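Local atomic coordinates of purine nucleoside phosphorylase (Schistosoma mansoni, PDB entry 6B2L), a protein that catalyses the reversible phosphorolysis of purine nucleosides such as inosine and guanosine, releasing the free base and ribose 1-phosphate. Residues 117-122 / 239-244; 200-205 / 219-224. All coordinates share one frame; numbering follows the deposited sequence.

Contact 1 and contact 2 meet along the wall of one ligand pocket, with their centres about 10 Å apart. Strand 112-121 is paired with strand 236-246 in contact 1 and flanked by strand 218-220 of contact 2, so the same mixed sheet runs through both. Gly-120 N lies 2.9 Å from Val-219 O, a probable hydrogen bond joining the two contacts, and Asn-117 ND2 lies 3.0 Å from Thr-223 OG1, another probable one. Piperidin-2-imine touches both: Leu-118 to Gly-120 and Ala-244 border it in contact 1, while Glu-203 of contact 2 binds its two nitrogens. In the sequence, contact 2 is nested inside the loop that contact 1 closes.

Contact 1: residues 117-122 / 239-244; sequences NLAGGI and AVSLIA. With 2IM (piperidin-2-imine), chain I; DMS (dimethyl sulfoxide), chain C.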
loop_
_atom_site.group_PDB
_atom_site.type_symbol
_atom_site.label_atom_id
_atom_site.label_comp_id
_atom_site.label_asym_id
_atom_site.label_seq_id
_atom_site.Cartn_x
_atom_site.Cartn_y
_atom_site.Cartn_z
ATOM N N ASN A 117 4.476 -5.200 21.941
ATOM C CA ASN A 117 5.251 -4.462 20.938
ATOM C C ASN A 117 5.646 -3.097 21.502
ATOM O O ASN A 117 5.134 -2.659 22.530
ATOM C CB ASN A 117 4.481 -4.282 19.609
ATOM C CG ASN A 117 3.220 -3.444 19.746
ATOM O OD1 ASN A 117 3.264 -2.281 20.140
ATOM N ND2 ASN A 117 2.098 -4.009 19.306
ATOM N N LEU A 118 6.616 -2.452 20.842
ATOM C CA LEU A 118 6.963 -1.049 21.080
ATOM C C LEU A 118 6.309 -0.165 20.018
ATOM O O LEU A 118 6.311 -0.493 18.823
ATOM C CB LEU A 118 8.476 -0.861 21.058
ATOM C CG LEU A 118 9.210 -1.417 22.286
ATOM C CD1 LEU A 118 10.582 -1.896 21.880
ATOM C CD2 LEU A 118 9.308 -0.352 23.359
ATOM N N ALA A 119 5.725 0.954 20.449
ATOM C CA ALA A 119 4.953 1.794 19.540
ATOM C C ALA A 119 5.216 3.274 19.799
ATOM O O ALA A 119 5.635 3.685 20.892
ATOM C CB ALA A 119 3.457 1.522 19.674
ATOM N N GLY A 120 4.942 4.082 18.776
ATOM C CA GLY A 120 4.870 5.524 18.955
ATOM C C GLY A 120 3.478 5.954 19.390
ATOM O O GLY A 120 2.460 5.430 18.920
ATOM N N GLY A 121 3.435 6.895 20.344
ATOM C CA GLY A 121 2.169 7.473 20.774
ATOM C C GLY A 121 1.696 8.611 19.868
ATOM O O GLY A 121 2.471 9.508 19.515
ATOM N N ILE A 122 0.413 8.574 19.515
ATOM C CA ILE A 122 -0.248 9.609 18.736
ATOM C C ILE A 122 -1.233 10.411 19.599
ATOM O O ILE A 122 -1.172 11.638 19.646
ATOM C CB ILE A 122 -0.962 8.984 17.513
ATOM C CG1 ILE A 122 0.003 8.206 16.599
ATOM C CG2 ILE A 122 -1.710 10.054 16.711
ATOM C CD1 ILE A 122 1.094 9.063 15.908
ATOM N N ALA A 239 -3.224 -7.986 22.787
ATOM C CA ALA A 239 -2.042 -7.275 22.299
ATOM C C ALA A 239 -1.853 -5.982 23.081
ATOM O O ALA A 239 -2.817 -5.236 23.272
ATOM C CB ALA A 239 -2.189 -6.994 20.792
ATOM N N VAL A 240 -0.617 -5.724 23.549
ATOM C CA VAL A 240 -0.314 -4.582 24.416
ATOM C C VAL A 240 0.899 -3.853 23.842
ATOM O O VAL A 240 1.941 -4.471 23.604
ATOM C CB VAL A 240 -0.045 -5.024 25.863
ATOM C CG1 VAL A 240 0.250 -3.807 26.766
ATOM C CG2 VAL A 240 -1.266 -5.800 26.437
ATOM N N SER A 241 0.752 -2.556 23.602
ATOM C CA SER A 241 1.850 -1.687 23.166
ATOM C C SER A 241 2.490 -0.983 24.368
ATOM O O SER A 241 1.782 -0.460 25.249
ATOM C CB SER A 241 1.363 -0.607 22.194
ATOM O OG SER A 241 1.021 -1.130 20.926
ATOM N N LEU A 242 3.839 -0.961 24.394
ATOM C CA LEU A 242 4.616 -0.071 25.256
ATOM C C LEU A 242 4.970 1.193 24.470
ATOM O O LEU A 242 5.542 1.106 23.367
ATOM C CB LEU A 242 5.894 -0.757 25.745
ATOM C CG LEU A 242 6.909 0.135 26.457
ATOM C CD1 LEU A 242 6.313 0.761 27.734
ATOM C CD2 LEU A 242 8.102 -0.730 26.826
ATOM N N ILE A 243 4.625 2.361 25.018
ATOM C CA ILE A 243 4.840 3.635 24.324
ATOM C C ILE A 243 6.275 4.101 24.519
ATOM O O ILE A 243 6.701 4.384 25.643
ATOM C CB ILE A 243 3.856 4.707 24.817
ATOM C CG1 ILE A 243 2.407 4.208 24.670
ATOM C CG2 ILE A 243 4.067 6.008 24.052
ATOM C CD1 ILE A 243 2.041 3.770 23.249
ATOM N N ALA A 244 7.023 4.231 23.411
ATOM C CA ALA A 244 8.412 4.673 23.491
ATOM C C ALA A 244 8.550 6.192 23.543
ATOM O O ALA A 244 9.507 6.698 24.129
ATOM C CB ALA A 244 9.212 4.127 22.309
HETATM N N2 2IM I . 8.052 5.992 17.407
HETATM C C1 2IM I . 8.145 4.748 17.325
HETATM N N1 2IM I . 7.566 4.082 16.202
HETATM C C4 2IM I . 7.570 2.648 16.020
HETATM C C5 2IM I . 8.504 1.896 16.968
HETATM C C3 2IM I . 8.515 2.476 18.361
HETATM C C2 2IM I . 8.863 3.946 18.403
HETATM S S DMS C . 8.434 -4.559 18.342
HETATM O O DMS C . 8.092 -4.501 19.792
HETATM C C1 DMS C . 9.043 -6.189 17.873
HETATM C C2 DMS C . 7.053 -4.217 17.267
#
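Asn-117, Leu-118 and Ala-119 pair with Ser-241, Leu-242 and Ile-243 as two parallel strands of the central mixed sheet, strongly twisted so that their directions differ by 54°. The backbone ladder begins with Asn-117 N to Val-240 O (3.1 Å) and returns with Leu-242 N to Asn-117 O (2.8 Å). It goes on with Ala-119 N to Leu-242 O (2.9 Å) and Ala-244 N to Ala-119 O (2.9 Å). On the face carrying Asn-117 and Ser-241, the serine OG donates to Asn-117 OD1 over 2.6 Å, in the carbonyl plane on a lone pair, at 119° to the C=O bond. The amide is brought there by a chi1 of 64°, which sets CG between the backbone N and the carbonyl carbon; its ND2 goes to Thr-223, so both ends of the group are held and its rotation is fixed. This is the strand core of the phosphorylase superfamily fold, and the C-terminal ends of these strands border the ligand pocket. On the other face Leu-118 and Leu-242 run alongside each other in the same direction, CD2 to CD2 at 3.7 Å, with Val-262 and Arg-269 of helix 259-283 against them. Leu-118 N donates to the oxygen of a dimethyl sulfoxide molecule (2.7 Å), which Ser-35 N also holds; as in related enzymes, this may be where phosphate binds. Without a side chain, Gly-120 lets piperidin-2-imine N2 approach its CA to 3.6 Å, and Ala-244 CB touches the ring of the same ligand. Ile-243 CG2 packs on the backbone of Gly-121.

Contact 2: residues 200-205 / 219-224; sequences PTYESP and VGMSTV. With 2IM (piperidin-2-imine), chain I; DMS (dimethyl sulfoxide), chain D.
The Tyr-202 ring and the Glu-203 carboxylate are the flat groups here, meeting Met-221 and Val-219 respectively. A dimethyl sulfoxide oxygen sits at the edge of the tyrosine ring, in its plane, and accepts a hydrogen bond from Tyr-202 OH over 2.6 Å; His-259 ND1 bonds the same oxygen. Met-221 CE comes obliquely to the ring, 3.9 Å from Tyr-202 CD1, and the methionine chain runs roughly perpendicular to the tyrosine's. Extended beyond CG (chi2 173°), the methionine brings its methyl up against two backbone carbonyl oxygens: CE is 3.5 Å from Pro-200 O and 3.4 Å from Thr-201 O. Pro-200, which follows a cis peptide bond, also lies against the sulfur. One face of the Glu-203 carboxylate is covered by Val-219 CG1, which stands 3.5 Å from CD, nearly straight above the group. The glutamate chain bends at chi2 (-89°) and turns both oxygens to the bound piperidin-2-imine. Ligand N1 donates to OE1 over 3.0 Å in an almost straight bond (173°), and N2 donates to OE2, also at 3.0 Å, making a two-pronged grip in which the amidine and carboxylate planes are moderately inclined. Ser-247 OG is a second partner of OE2, and Asn-245 OD1 holds the ligand as well. Thr-201 bonds Asn-147 of a second subunit, whose Phe-161 packs on Tyr-202. A glutamate and an asparagine that both hydrogen-bond the ligand, beside a subunit interface, are consistent with the purine-base pocket of trimeric purine nucleoside phosphorylases.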
loop_
_atom_site.group_PDB
_atom_site.type_symbol
_atom_site.label_atom_id
_atom_site.label_comp_id
_atom_site.label_asym_id
_atom_site.label_seq_id
_atom_site.Cartn_x
_atom_site.Cartn_y
_atom_site.Cartn_z
ATOM N N PRO A 200 10.604 0.188 7.285
ATOM C CA PRO A 200 11.225 0.316 8.614
ATOM C C PRO A 200 11.577 1.742 9.061
ATOM O O PRO A 200 12.133 1.891 10.174
ATOM C CB PRO A 200 12.507 -0.508 8.445
ATOM C CG PRO A 200 12.928 -0.176 7.008
ATOM C CD PRO A 200 11.601 -0.177 6.267
ATOM N N THR A 201 11.316 2.755 8.239
ATOM C CA THR A 201 11.476 4.133 8.698
ATOM C C THR A 201 10.442 4.438 9.772
ATOM O O THR A 201 9.275 4.076 9.647
ATOM C CB THR A 201 11.332 5.142 7.543
ATOM O OG1 THR A 201 10.088 4.945 6.862
ATOM C CG2 THR A 201 12.495 5.003 6.498
ATOM N N TYR A 202 10.863 5.153 10.819
ATOM C CA TYR A 202 9.889 5.673 11.760
ATOM C C TYR A 202 8.910 6.568 11.017
ATOM O O TYR A 202 9.246 7.157 9.975
ATOM C CB TYR A 202 10.596 6.428 12.903
ATOM C CG TYR A 202 11.451 5.541 13.825
ATOM C CD1 TYR A 202 10.894 4.490 14.512
ATOM C CD2 TYR A 202 12.809 5.751 13.950
ATOM C CE1 TYR A 202 11.664 3.680 15.343
ATOM C CE2 TYR A 202 13.589 4.961 14.774
ATOM C CZ TYR A 202 13.003 3.918 15.461
ATOM O OH TYR A 202 13.781 3.113 16.271
ATOM N N GLU A 203 7.671 6.621 11.522
ATOM C CA GLU A 203 6.687 7.571 11.013
ATOM C C GLU A 203 7.255 8.987 10.951
ATOM O O GLU A 203 7.887 9.461 11.904
ATOM C CB GLU A 203 5.429 7.508 11.911
ATOM C CG GLU A 203 5.607 7.981 13.407
ATOM C CD GLU A 203 6.040 6.907 14.403
ATOM O OE1 GLU A 203 6.463 5.812 13.988
ATOM O OE2 GLU A 203 5.961 7.179 15.631
ATOM N N SER A 204 7.044 9.658 9.808
ATOM C CA SER A 204 7.516 11.032 9.663
ATOM C C SER A 204 6.636 11.979 10.479
ATOM O O SER A 204 5.499 11.646 10.806
ATOM C CB SER A 204 7.516 11.461 8.201
ATOM O OG SER A 204 6.189 11.649 7.723
ATOM N N PRO A 205 7.124 13.177 10.798
ATOM C CA PRO A 205 6.261 14.115 11.544
ATOM C C PRO A 205 4.905 14.326 10.888
ATOM O O PRO A 205 3.868 14.405 11.578
ATOM C CB PRO A 205 7.087 15.403 11.564
ATOM C CG PRO A 205 8.514 14.909 11.557
ATOM C CD PRO A 205 8.526 13.654 10.713
ATOM N N VAL A 219 1.105 3.858 16.829
ATOM C CA VAL A 219 1.592 3.396 15.513
ATOM C C VAL A 219 2.804 2.485 15.711
ATOM O O VAL A 219 3.669 2.737 16.557
ATOM C CB VAL A 219 1.938 4.588 14.578
ATOM C CG1 VAL A 219 2.956 5.508 15.176
ATOM C CG2 VAL A 219 2.386 4.062 13.178
ATOM N N GLY A 220 2.855 1.393 14.954
ATOM C CA GLY A 220 4.022 0.526 14.973
ATOM C C GLY A 220 4.138 -0.308 13.706
ATOM O O GLY A 220 3.303 -0.211 12.800
ATOM N N MET A 221 5.170 -1.185 13.687
ATOM C CA MET A 221 5.568 -1.922 12.485
ATOM C C MET A 221 5.399 -3.433 12.606
ATOM O O MET A 221 6.060 -4.173 11.868
ATOM C CB MET A 221 7.034 -1.617 12.144
ATOM C CG MET A 221 7.381 -0.155 12.070
ATOM S SD MET A 221 9.192 0.044 11.852
ATOM C CE MET A 221 9.296 1.792 12.162
ATOM N N SER A 222 4.574 -3.907 13.539
ATOM C CA SER A 222 4.410 -5.357 13.769
ATOM C C SER A 222 2.949 -5.675 14.084
ATOM O O SER A 222 2.045 -4.861 13.873
ATOM C CB SER A 222 5.335 -5.816 14.897
ATOM O OG SER A 222 4.902 -5.327 16.159
ATOM N N THR A 223 2.738 -6.889 14.606
ATOM C CA THR A 223 1.555 -7.290 15.371
ATOM C C THR A 223 0.318 -7.567 14.508
ATOM O O THR A 223 -0.263 -8.660 14.601
ATOM C CB THR A 223 1.266 -6.253 16.465
ATOM O OG1 THR A 223 2.405 -6.225 17.365
ATOM C CG2 THR A 223 0.019 -6.645 17.264
ATOM N N VAL A 224 -0.081 -6.635 13.630
ATOM C CA VAL A 224 -1.313 -6.838 12.858
ATOM C C VAL A 224 -1.246 -8.073 11.967
ATOM O O VAL A 224 -2.266 -8.791 11.854
ATOM C CB VAL A 224 -1.659 -5.534 12.087
ATOM C CG1 VAL A 224 -2.713 -5.744 11.020
ATOM C CG2 VAL A 224 -2.132 -4.471 13.085
HETATM N N2 2IM I . 8.052 5.992 17.407
HETATM C C1 2IM I . 8.145 4.748 17.325
HETATM N N1 2IM I . 7.566 4.082 16.202
HETATM C C4 2IM I . 7.570 2.648 16.020
HETATM C C5 2IM I . 8.504 1.896 16.968
HETATM C C3 2IM I . 8.515 2.476 18.361
HETATM C C2 2IM I . 8.863 3.946 18.403
HETATM S S DMS D . 11.828 -0.141 17.111
HETATM O O DMS D . 13.015 0.794 17.208
HETATM C C1 DMS D . 11.036 -0.430 15.503
HETATM C C2 DMS D . 12.340 -1.793 17.623
#